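Local coordinates for 2-hydroxyisobutyryl-CoA synthetase (Aquincola tertiaricarbonis, PDB 6HDY), which is a CoA synthetase of the ANL superfamily, with an AMP-binding N-terminal domain and a smaller C-terminal domain, at residues E412-H424 with V448-R462. Sequence-based numbering, arbitrary orientation.
Sequences ELLLRVEPSESVH and VRAKVELVAPNSIAR
Glu-418 reaches into the loop after strand 450-454, with CG 3.7 Å from Val-455 CG2. Its chain is extended beyond CG (chi2 -177°), which carries the carboxylate to Arg-462. The guanidinium meets it end-on from the opposite direction. Arg-462 NH1 bonds Glu-418 OE2 at 2.9 Å and NH2 bonds Glu-418 OE1 at 3.0 Å, both on the syn side, with the two planes 35° apart. Ile-460 N also donates to OE2, and Asn-458 N donates weakly to OE1. The carboxylate thus ties down both the type II turn from Ala-456 to Ser-459 and the residues after it. Arg-462 NE makes a second salt bridge, to Glu-230.

Strands 413-419 and 450-454 run parallel, and 450-454 is an edge strand of the mixed sheet in the C-terminal domain. Helix 428-446 lies in the connection between them, giving a beta-alpha-beta crossover. Leu-413, Leu-415, Val-417 and Val-452 share one sheet face. Val-417 CG2 packs on Val-452 CG1 at 3.8 Å.

On the other face, Arg-416 lies alongside Glu-453. Arg-416 NE donates to Glu-453 OE2 at 2.7 Å, close to the guanidinium plane, and Val-455 CG1 lies over one guanidinium face, offset toward the rim. Leu-414 CD2 rests on Lys-451 CB and CD; the lysine NZ bonds Asn-481 of helix 474-486.

Past Pro-419, Pro-457 CD sits over the His-424 ring, 4.3 Å from its centroid, a CH-pi contact. Asn-458 ND2 bonds Glu-421 OE1 from above the carboxylate plane.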
# COMPACT_ATOMS: atom_id res chain seq x y z
N GLU A 412 -33.67 25.99 6.25
CA GLU A 412 -32.41 26.68 5.95
C GLU A 412 -31.24 25.70 5.91
O GLU A 412 -31.31 24.59 6.45
CB GLU A 412 -32.10 27.80 6.99
CG GLU A 412 -33.29 28.54 7.59
CD GLU A 412 -33.44 28.36 9.09
OE1 GLU A 412 -33.71 27.23 9.54
OE2 GLU A 412 -33.27 29.37 9.81
N LEU A 413 -30.14 26.14 5.30
CA LEU A 413 -28.89 25.42 5.18
C LEU A 413 -27.95 25.85 6.31
O LEU A 413 -27.64 27.03 6.42
CB LEU A 413 -28.27 25.70 3.81
CG LEU A 413 -26.86 25.10 3.54
CD1 LEU A 413 -26.87 23.58 3.63
CD2 LEU A 413 -26.34 25.54 2.20
N LEU A 414 -27.49 24.89 7.15
CA LEU A 414 -26.56 25.17 8.24
C LEU A 414 -25.14 24.82 7.78
O LEU A 414 -24.88 23.67 7.39
CB LEU A 414 -26.92 24.42 9.55
CG LEU A 414 -28.32 24.61 10.17
CD1 LEU A 414 -28.44 23.85 11.47
CD2 LEU A 414 -28.64 26.09 10.43
N LEU A 415 -24.23 25.82 7.82
CA LEU A 415 -22.84 25.63 7.41
C LEU A 415 -21.88 26.05 8.51
O LEU A 415 -22.13 27.04 9.20
CB LEU A 415 -22.52 26.42 6.12
CG LEU A 415 -23.33 26.11 4.83
CD1 LEU A 415 -22.94 27.06 3.70
CD2 LEU A 415 -23.11 24.64 4.36
N ARG A 416 -20.80 25.26 8.71
CA ARG A 416 -19.71 25.54 9.63
C ARG A 416 -18.56 25.80 8.67
O ARG A 416 -18.14 24.89 7.97
CB ARG A 416 -19.39 24.35 10.57
CG ARG A 416 -20.54 23.95 11.52
CD ARG A 416 -20.02 23.07 12.66
NE ARG A 416 -19.60 23.90 13.79
CZ ARG A 416 -18.76 23.53 14.76
NH1 ARG A 416 -18.22 22.32 14.75
NH2 ARG A 416 -18.46 24.38 15.73
N VAL A 417 -18.14 27.08 8.55
CA VAL A 417 -17.12 27.47 7.57
C VAL A 417 -15.85 28.04 8.22
O VAL A 417 -15.91 28.87 9.13
CB VAL A 417 -17.72 28.45 6.51
CG1 VAL A 417 -16.68 28.89 5.49
CG2 VAL A 417 -18.93 27.84 5.80
N GLU A 418 -14.70 27.58 7.74
CA GLU A 418 -13.41 28.09 8.18
C GLU A 418 -13.06 29.36 7.39
O GLU A 418 -13.10 29.33 6.15
CB GLU A 418 -12.29 27.06 7.93
CG GLU A 418 -11.81 26.33 9.17
CD GLU A 418 -10.66 25.38 8.93
OE1 GLU A 418 -9.72 25.75 8.19
OE2 GLU A 418 -10.65 24.29 9.55
N PRO A 419 -12.68 30.47 8.06
CA PRO A 419 -12.11 31.62 7.32
C PRO A 419 -10.60 31.37 7.14
O PRO A 419 -10.03 30.49 7.81
CB PRO A 419 -12.31 32.77 8.30
CG PRO A 419 -12.16 32.12 9.66
CD PRO A 419 -12.60 30.68 9.53
N SER A 420 -9.92 32.15 6.30
CA SER A 420 -8.46 32.02 6.15
C SER A 420 -7.76 32.65 7.37
O SER A 420 -8.36 33.48 8.08
CB SER A 420 -7.98 32.69 4.86
OG SER A 420 -8.25 34.08 4.87
N GLU A 421 -6.50 32.24 7.62
CA GLU A 421 -5.70 32.78 8.72
C GLU A 421 -5.52 34.33 8.61
O GLU A 421 -5.54 35.02 9.64
CB GLU A 421 -4.33 32.09 8.81
CG GLU A 421 -4.41 30.70 9.41
CD GLU A 421 -3.20 29.84 9.13
OE1 GLU A 421 -3.28 28.97 8.24
OE2 GLU A 421 -2.15 30.06 9.78
N SER A 422 -5.42 34.86 7.35
CA SER A 422 -5.29 36.30 7.07
C SER A 422 -6.60 37.04 7.36
O SER A 422 -6.55 38.18 7.85
CB SER A 422 -4.80 36.55 5.64
OG SER A 422 -5.78 36.24 4.67
N VAL A 423 -7.77 36.39 7.09
CA VAL A 423 -9.09 36.96 7.41
C VAL A 423 -9.21 37.00 8.95
O VAL A 423 -9.63 38.00 9.51
CB VAL A 423 -10.27 36.22 6.71
CG1 VAL A 423 -11.63 36.54 7.36
CG2 VAL A 423 -10.32 36.57 5.22
N HIS A 424 -8.75 35.92 9.64
CA HIS A 424 -8.72 35.84 11.10
C HIS A 424 -7.83 36.95 11.73
O HIS A 424 -8.30 37.67 12.63
CB HIS A 424 -8.32 34.42 11.59
CG HIS A 424 -8.53 34.24 13.06
ND1 HIS A 424 -9.79 33.93 13.58
CD2 HIS A 424 -7.67 34.43 14.09
CE1 HIS A 424 -9.65 33.92 14.90
NE2 HIS A 424 -8.39 34.22 15.25
N VAL A 448 -31.38 29.44 -1.54
CA VAL A 448 -31.84 28.97 -0.23
C VAL A 448 -31.16 29.74 0.90
O VAL A 448 -30.04 30.20 0.72
CB VAL A 448 -31.63 27.42 -0.18
CG1 VAL A 448 -30.80 26.93 1.01
CG2 VAL A 448 -32.96 26.69 -0.26
N ARG A 449 -31.86 29.93 2.04
CA ARG A 449 -31.31 30.62 3.21
C ARG A 449 -30.16 29.78 3.77
O ARG A 449 -30.30 28.56 3.93
CB ARG A 449 -32.42 30.86 4.28
CG ARG A 449 -31.93 31.37 5.66
CD ARG A 449 -31.61 32.86 5.73
NE ARG A 449 -30.95 33.20 7.00
CZ ARG A 449 -29.72 33.69 7.11
NH1 ARG A 449 -28.98 33.91 6.03
NH2 ARG A 449 -29.22 33.97 8.31
N ALA A 450 -29.01 30.42 4.00
CA ALA A 450 -27.84 29.74 4.52
C ALA A 450 -27.30 30.41 5.77
O ALA A 450 -26.86 31.56 5.71
CB ALA A 450 -26.76 29.66 3.45
N LYS A 451 -27.40 29.72 6.92
CA LYS A 451 -26.85 30.15 8.20
C LYS A 451 -25.38 29.66 8.26
O LYS A 451 -25.12 28.47 8.08
CB LYS A 451 -27.65 29.57 9.36
CG LYS A 451 -28.88 30.38 9.74
CD LYS A 451 -29.59 29.78 10.94
CE LYS A 451 -30.63 30.72 11.52
NZ LYS A 451 -31.39 30.08 12.62
N VAL A 452 -24.43 30.59 8.49
CA VAL A 452 -23.00 30.29 8.58
C VAL A 452 -22.49 30.51 10.01
O VAL A 452 -22.67 31.57 10.58
CB VAL A 452 -22.15 31.08 7.55
CG1 VAL A 452 -20.65 30.73 7.66
CG2 VAL A 452 -22.63 30.86 6.12
N GLU A 453 -21.82 29.50 10.56
CA GLU A 453 -21.12 29.61 11.84
C GLU A 453 -19.63 29.52 11.46
O GLU A 453 -19.25 28.59 10.74
CB GLU A 453 -21.49 28.46 12.80
CG GLU A 453 -20.85 28.61 14.17
CD GLU A 453 -20.59 27.36 14.99
OE1 GLU A 453 -20.22 27.49 16.18
OE2 GLU A 453 -20.73 26.24 14.44
N LEU A 454 -18.80 30.48 11.90
CA LEU A 454 -17.37 30.39 11.62
C LEU A 454 -16.71 29.55 12.69
O LEU A 454 -17.06 29.65 13.87
CB LEU A 454 -16.65 31.76 11.59
CG LEU A 454 -16.95 32.74 10.45
CD1 LEU A 454 -16.17 34.02 10.65
CD2 LEU A 454 -16.63 32.13 9.09
N VAL A 455 -15.73 28.74 12.27
CA VAL A 455 -14.90 27.95 13.18
C VAL A 455 -13.45 28.47 13.03
O VAL A 455 -13.14 29.17 12.07
CB VAL A 455 -15.01 26.41 12.99
CG1 VAL A 455 -16.39 25.89 13.37
CG2 VAL A 455 -14.60 25.96 11.58
N ALA A 456 -12.59 28.13 14.00
CA ALA A 456 -11.20 28.55 14.04
C ALA A 456 -10.44 28.04 12.80
O ALA A 456 -10.69 26.93 12.37
CB ALA A 456 -10.53 28.02 15.30
N PRO A 457 -9.52 28.83 12.21
CA PRO A 457 -8.74 28.30 11.08
C PRO A 457 -8.03 26.97 11.42
O PRO A 457 -7.55 26.79 12.54
CB PRO A 457 -7.72 29.43 10.81
CG PRO A 457 -8.39 30.66 11.33
CD PRO A 457 -9.09 30.21 12.56
N ASN A 458 -8.00 26.03 10.45
CA ASN A 458 -7.37 24.70 10.56
C ASN A 458 -7.94 23.81 11.70
O ASN A 458 -7.28 22.85 12.12
CB ASN A 458 -5.83 24.81 10.65
CG ASN A 458 -5.24 25.81 9.67
OD1 ASN A 458 -5.49 25.75 8.46
ND2 ASN A 458 -4.49 26.79 10.17
N SER A 459 -9.17 24.09 12.17
CA SER A 459 -9.82 23.31 13.22
C SER A 459 -10.50 22.06 12.63
O SER A 459 -10.54 21.02 13.29
CB SER A 459 -10.83 24.15 13.99
OG SER A 459 -11.86 24.65 13.15
N ILE A 460 -11.09 22.17 11.42
CA ILE A 460 -11.78 21.07 10.75
C ILE A 460 -10.73 20.04 10.24
O ILE A 460 -9.75 20.42 9.60
CB ILE A 460 -12.76 21.54 9.62
CG1 ILE A 460 -13.88 22.45 10.17
CG2 ILE A 460 -13.36 20.32 8.85
CD1 ILE A 460 -14.74 23.25 9.07
N ALA A 461 -10.96 18.75 10.55
CA ALA A 461 -10.07 17.67 10.11
C ALA A 461 -9.98 17.59 8.59
O ALA A 461 -11.01 17.62 7.88
CB ALA A 461 -10.55 16.34 10.68
N ARG A 462 -8.74 17.57 8.09
CA ARG A 462 -8.42 17.39 6.68
C ARG A 462 -8.31 15.85 6.47
O ARG A 462 -8.31 15.10 7.46
CB ARG A 462 -7.07 18.08 6.31
CG ARG A 462 -6.90 19.58 6.68
CD ARG A 462 -8.08 20.45 6.34
NE ARG A 462 -7.75 21.86 6.12
CZ ARG A 462 -8.21 22.87 6.85
NH1 ARG A 462 -8.98 22.65 7.91
NH2 ARG A 462 -7.89 24.12 6.53